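Local coordinates for dally-like, isoform A (PDB 6XTZ), which acts at the cell surface, probably as a heparan sulfate proteoglycan of the glypican family, binding Wnt and Hedgehog proteins and shielding the Wnt lipid, at residues A[81-86]-A[443-448]; A[205-210]-A[274-279]. The protein carries 5 engineered substitutions. One frame throughout, in Å; residues are numbered along the deposited sequence.

Overall arrangement
Four helices of the elongated, all-helical glypican core supply these two contacts, one segment each: 51-110, 185-216, 263-283 and 441-455 in chain order. Contact 1 pairs the first with the last, across 357 residues; both segments of contact 2 fall between them in the sequence, 64 residues apart. The centres of the contacts lie about 11 Å apart, near the middle of the chain, and the two contacts touch: Ala84 CB sits 3.3 Å from Thr208 OG1, and Leu207 CD2 packs 3.6 Å from Ala84 N. Contact 2 is buried while contact 1 is partly buried, so together they run from the core of the bundle to its surface.

Contact 1: A[81-86]-A[443-448]; sequences GSKATK and DRIVRD
The CD1 methyl of Ile445 lies against the aliphatic part of Lys86, 3.7 Å from its CD and a little farther from its CG. Lys86 runs fully extended from its helix, with CG anti to the backbone N, which lays its methylenes across the isoleucine tip. The same methyl also rests 4.0 Å from the carbonyl O of Lys83, one turn back, and it approaches the CD of that lysine as well. The methyl tip thus meets Lys86 closely and Lys83 more loosely, while Phe87 and Ile90 of helix 51-110 also touch Ile445.

Beside this apolar patch sits a salt bridge. Lys83 turns at its second torsion (chi2 -65°) and then straightens, bringing NZ to 2.6 Å from Asp448 OD2, where it takes the syn lone pair, on the side of the other oxygen. The two side chains meet at about a right angle. Asp448 OD1 is engaged by a second base, Arg452 NE, so each carboxylate oxygen has its own cationic partner, and the pair should help keep the acid ionised. Lys86 NZ stays 5.0 Å from Asp448 OD2; a water accepts from that amine at 2.7 Å and gives only a weak bond to OD2. With an alanine at Lys83, OD2 would probably lose its direct cation, and the loose CD contact with the Ile445 methyl would go too.

The helices run nearly antiparallel, at 161° between their directions, and the axes of the two segments come no closer than 10.3 Å, a distance the long lysine side chains span. This is an antiparallel helix pair of the glypican core, where helix 441-455 docks along the long helix 51-110 with apolar contact beside a single cross-helix salt bridge.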
loop_
_atom_site.group_PDB
_atom_site.type_symbol
_atom_site.label_atom_id
_atom_site.label_comp_id
_atom_site.label_asym_id
_atom_site.label_seq_id
_atom_site.Cartn_x
_atom_site.Cartn_y
_atom_site.Cartn_z
ATOM N N GLY A 81 -1.658 -2.727 -8.128
ATOM C CA GLY A 81 -0.789 -3.823 -8.520
ATOM C C GLY A 81 -0.086 -3.571 -9.840
ATOM O O GLY A 81 1.097 -3.890 -9.993
ATOM N N SER A 82 -0.798 -2.994 -10.810
ATOM C CA SER A 82 -0.188 -2.745 -12.112
ATOM C C SER A 82 0.783 -1.572 -12.050
ATOM O O SER A 82 1.821 -1.584 -12.723
ATOM C CB SER A 82 -1.267 -2.500 -13.165
ATOM O OG SER A 82 -1.970 -1.297 -12.909
ATOM N N LYS A 83 0.464 -0.549 -11.253
ATOM C CA LYS A 83 1.388 0.568 -11.084
ATOM C C LYS A 83 2.671 0.128 -10.396
ATOM O O LYS A 83 3.748 0.661 -10.688
ATOM C CB LYS A 83 0.722 1.695 -10.294
ATOM C CG LYS A 83 -0.446 2.358 -11.010
ATOM C CD LYS A 83 0.004 3.089 -12.265
ATOM C CE LYS A 83 -1.173 3.777 -12.937
ATOM N NZ LYS A 83 -0.771 4.537 -14.153
ATOM N N ALA A 84 2.579 -0.835 -9.475
ATOM C CA ALA A 84 3.783 -1.392 -8.869
ATOM C C ALA A 84 4.616 -2.144 -9.899
ATOM O O ALA A 84 5.850 -2.079 -9.875
ATOM C CB ALA A 84 3.412 -2.307 -7.704
ATOM N N THR A 85 3.957 -2.858 -10.815
ATOM C CA THR A 85 4.683 -3.564 -11.866
ATOM C C THR A 85 5.326 -2.587 -12.843
ATOM O O THR A 85 6.460 -2.802 -13.291
ATOM C CB THR A 85 3.744 -4.521 -12.602
ATOM O OG1 THR A 85 3.282 -5.528 -11.695
ATOM C CG2 THR A 85 4.459 -5.188 -13.770
ATOM N N LYS A 86 4.616 -1.510 -13.187
ATOM C CA LYS A 86 5.196 -0.493 -14.057
ATOM C C LYS A 86 6.378 0.190 -13.383
ATOM O O LYS A 86 7.381 0.501 -14.033
ATOM C CB LYS A 86 4.130 0.533 -14.446
ATOM C CG LYS A 86 4.624 1.622 -15.387
ATOM C CD LYS A 86 3.527 2.630 -15.701
ATOM C CE LYS A 86 4.027 3.719 -16.641
ATOM N NZ LYS A 86 2.984 4.746 -16.920
ATOM N N ASP A 443 10.597 9.663 -11.984
ATOM C CA ASP A 443 9.834 10.615 -11.188
ATOM C C ASP A 443 8.362 10.614 -11.579
ATOM O O ASP A 443 7.497 10.827 -10.723
ATOM C CB ASP A 443 10.417 12.021 -11.339
ATOM C CG ASP A 443 11.856 12.111 -10.869
ATOM O OD1 ASP A 443 12.453 11.063 -10.548
ATOM O OD2 ASP A 443 12.390 13.239 -10.817
ATOM N N ARG A 444 8.061 10.369 -12.857
ATOM C CA ARG A 444 6.675 10.394 -13.314
ATOM C C ARG A 444 5.869 9.247 -12.718
ATOM O O ARG A 444 4.714 9.435 -12.320
ATOM C CB ARG A 444 6.630 10.347 -14.842
ATOM C CG ARG A 444 7.317 11.527 -15.511
ATOM C CD ARG A 444 7.436 11.331 -17.016
ATOM N NE ARG A 444 6.135 11.256 -17.673
ATOM C CZ ARG A 444 5.968 11.130 -18.985
ATOM N NH1 ARG A 444 7.025 11.064 -19.785
ATOM N NH2 ARG A 444 4.748 11.069 -19.500
ATOM N N ILE A 445 6.456 8.049 -12.649
ATOM C CA ILE A 445 5.731 6.919 -12.081
ATOM C C ILE A 445 5.664 7.031 -10.562
ATOM O O ILE A 445 4.686 6.594 -9.943
ATOM C CB ILE A 445 6.362 5.587 -12.538
ATOM C CG1 ILE A 445 5.601 4.392 -11.957
ATOM C CG2 ILE A 445 7.828 5.520 -12.158
ATOM C CD1 ILE A 445 4.173 4.281 -12.433
ATOM N N VAL A 446 6.681 7.632 -9.937
ATOM C CA VAL A 446 6.629 7.865 -8.497
ATOM C C VAL A 446 5.541 8.879 -8.160
ATOM O O VAL A 446 4.790 8.703 -7.192
ATOM C CB VAL A 446 8.007 8.313 -7.975
ATOM C CG1 VAL A 446 7.892 8.839 -6.551
ATOM C CG2 VAL A 446 8.995 7.158 -8.026
ATOM N N ARG A 447 5.432 9.951 -8.951
ATOM C CA ARG A 447 4.361 10.920 -8.730
ATOM C C ARG A 447 2.995 10.301 -8.994
ATOM O O ARG A 447 2.023 10.607 -8.294
ATOM C CB ARG A 447 4.559 12.151 -9.616
ATOM C CG ARG A 447 5.776 12.995 -9.285
ATOM C CD ARG A 447 5.806 14.249 -10.146
ATOM N NE ARG A 447 7.167 14.725 -10.375
ATOM C CZ ARG A 447 7.826 15.534 -9.554
ATOM N NH1 ARG A 447 7.252 15.963 -8.437
ATOM N NH2 ARG A 447 9.062 15.914 -9.848
ATOM N N ASP A 448 2.901 9.437 -10.007
ATOM C CA ASP A 448 1.631 8.783 -10.311
ATOM C C ASP A 448 1.184 7.902 -9.151
ATOM O O ASP A 448 0.039 7.988 -8.695
ATOM C CB ASP A 448 1.764 7.965 -11.596
ATOM C CG ASP A 448 0.440 7.394 -12.067
ATOM O OD1 ASP A 448 -0.615 7.801 -11.535
ATOM O OD2 ASP A 448 0.455 6.538 -12.975
HETATM O O HOH W 1 2.715 7.064 -15.557
#

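Contact 2: A[205-210]-A[274-279]; sequences QALTTA and MAMDKV
Met276 reaches across to helix 185-216 with its outer half. Its CB leaves the backbone toward that helix, and CG, anti to the carbonyl carbon (chi1 -77°), carries the chain over. A bend at the second torsion brings SD to 4.2 Å from the CB methyl of Ala206, an apolar touch; another at the third turns CE to 4.1 Å from Leu207 CB, on the next residue along. A single side chain therefore spans two neighbouring positions.

This is interior helix-to-helix packing in the glypican bundle, joining helix 185-216 to helix 263-283 at a buried site near the centre of the chain. Ile449 and Val453 of helix 441-455 touch both Met276 and Leu207, and Leu533 of helix 513-538 also borders the methionine. Leu207 has CG anti to its backbone N, which turns its branch away from the methionine, toward Leu80 and Ala84 of helix 51-110. Behind Ala206, its carbonyl O takes both the helical Ala210 N and Thr209 OG1, the latter 2.8 Å away and above the carbonyl plane.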
loop_
_atom_site.group_PDB
_atom_site.type_symbol
_atom_site.label_atom_id
_atom_site.label_comp_id
_atom_site.label_asym_id
_atom_site.label_seq_id
_atom_site.Cartn_x
_atom_site.Cartn_y
_atom_site.Cartn_z
ATOM N N GLN A 205 7.829 -2.541 -3.460
ATOM C CA GLN A 205 7.455 -3.779 -2.783
ATOM C C GLN A 205 6.271 -3.565 -1.845
ATOM O O GLN A 205 5.364 -4.403 -1.777
ATOM C CB GLN A 205 8.646 -4.350 -2.012
ATOM C CG GLN A 205 9.761 -4.876 -2.897
ATOM C CD GLN A 205 9.322 -6.035 -3.766
ATOM O OE1 GLN A 205 8.465 -6.828 -3.377
ATOM N NE2 GLN A 205 9.903 -6.134 -4.956
ATOM N N ALA A 206 6.265 -2.447 -1.115
ATOM C CA ALA A 206 5.140 -2.146 -0.236
ATOM C C ALA A 206 3.866 -1.911 -1.037
ATOM O O ALA A 206 2.774 -2.295 -0.602
ATOM C CB ALA A 206 5.460 -0.933 0.638
ATOM N N LEU A 207 3.983 -1.280 -2.207
ATOM C CA LEU A 207 2.808 -1.075 -3.047
ATOM C C LEU A 207 2.261 -2.404 -3.556
ATOM O O LEU A 207 1.041 -2.577 -3.667
ATOM C CB LEU A 207 3.148 -0.147 -4.213
ATOM C CG LEU A 207 2.007 0.141 -5.193
ATOM C CD1 LEU A 207 0.832 0.800 -4.481
ATOM C CD2 LEU A 207 2.489 1.000 -6.349
ATOM N N THR A 208 3.146 -3.355 -3.859
ATOM C CA THR A 208 2.702 -4.674 -4.300
ATOM C C THR A 208 1.983 -5.413 -3.180
ATOM O O THR A 208 0.909 -5.990 -3.391
ATOM C CB THR A 208 3.894 -5.495 -4.803
ATOM O OG1 THR A 208 4.416 -4.905 -6.000
ATOM C CG2 THR A 208 3.470 -6.929 -5.094
ATOM N N THR A 209 2.564 -5.410 -1.979
ATOM C CA THR A 209 1.941 -6.101 -0.855
ATOM C C THR A 209 0.589 -5.489 -0.511
ATOM O O THR A 209 -0.358 -6.210 -0.174
ATOM C CB THR A 209 2.868 -6.072 0.360
ATOM O OG1 THR A 209 3.296 -4.728 0.602
ATOM C CG2 THR A 209 4.086 -6.950 0.119
ATOM N N ALA A 210 0.476 -4.161 -0.599
ATOM C CA ALA A 210 -0.810 -3.516 -0.353
ATOM C C ALA A 210 -1.855 -3.967 -1.363
ATOM O O ALA A 210 -3.036 -4.107 -1.025
ATOM C CB ALA A 210 -0.656 -1.999 -0.389
ATOM N N MET A 274 0.378 7.158 4.526
ATOM C CA MET A 274 1.223 8.236 5.026
ATOM C C MET A 274 2.698 7.877 4.910
ATOM O O MET A 274 3.532 8.742 4.618
ATOM C CB MET A 274 0.857 8.566 6.474
ATOM C CG MET A 274 -0.519 9.195 6.634
ATOM S SD MET A 274 -0.905 9.680 8.329
ATOM C CE MET A 274 -0.895 8.089 9.151
ATOM N N ALA A 275 3.041 6.607 5.128
ATOM C CA ALA A 275 4.428 6.188 4.976
ATOM C C ALA A 275 4.837 6.160 3.509
ATOM O O ALA A 275 5.987 6.467 3.174
ATOM C CB ALA A 275 4.638 4.822 5.626
ATOM N N MET A 276 3.909 5.794 2.618
ATOM C CA MET A 276 4.202 5.830 1.188
ATOM C C MET A 276 4.463 7.250 0.712
ATOM O O MET A 276 5.337 7.479 -0.132
ATOM C CB MET A 276 3.050 5.210 0.397
ATOM C CG MET A 276 3.021 3.699 0.434
ATOM S SD MET A 276 4.301 2.937 -0.578
ATOM C CE MET A 276 3.730 3.369 -2.218
ATOM N N ASP A 277 3.704 8.220 1.228
ATOM C CA ASP A 277 3.909 9.605 0.825
ATOM C C ASP A 277 5.245 10.138 1.326
ATOM O O ASP A 277 5.853 10.996 0.676
ATOM C CB ASP A 277 2.760 10.475 1.332
ATOM C CG ASP A 277 2.757 11.857 0.709
ATOM O OD1 ASP A 277 2.406 11.974 -0.483
ATOM O OD2 ASP A 277 3.103 12.829 1.412
ATOM N N LYS A 278 5.717 9.641 2.472
ATOM C CA LYS A 278 7.023 10.054 2.975
ATOM C C LYS A 278 8.148 9.487 2.119
ATOM O O LYS A 278 9.114 10.193 1.807
ATOM C CB LYS A 278 7.188 9.621 4.432
ATOM C CG LYS A 278 6.493 10.521 5.437
ATOM C CD LYS A 278 6.952 10.202 6.854
ATOM C CE LYS A 278 6.471 11.248 7.846
ATOM N NZ LYS A 278 7.004 11.002 9.215
ATOM N N VAL A 279 8.045 8.213 1.733
ATOM C CA VAL A 279 9.067 7.615 0.881
ATOM C C VAL A 279 9.049 8.256 -0.501
ATOM O O VAL A 279 10.102 8.529 -1.087
ATOM C CB VAL A 279 8.874 6.090 0.809
ATOM C CG1 VAL A 279 9.837 5.477 -0.196
ATOM C CG2 VAL A 279 9.073 5.472 2.184
#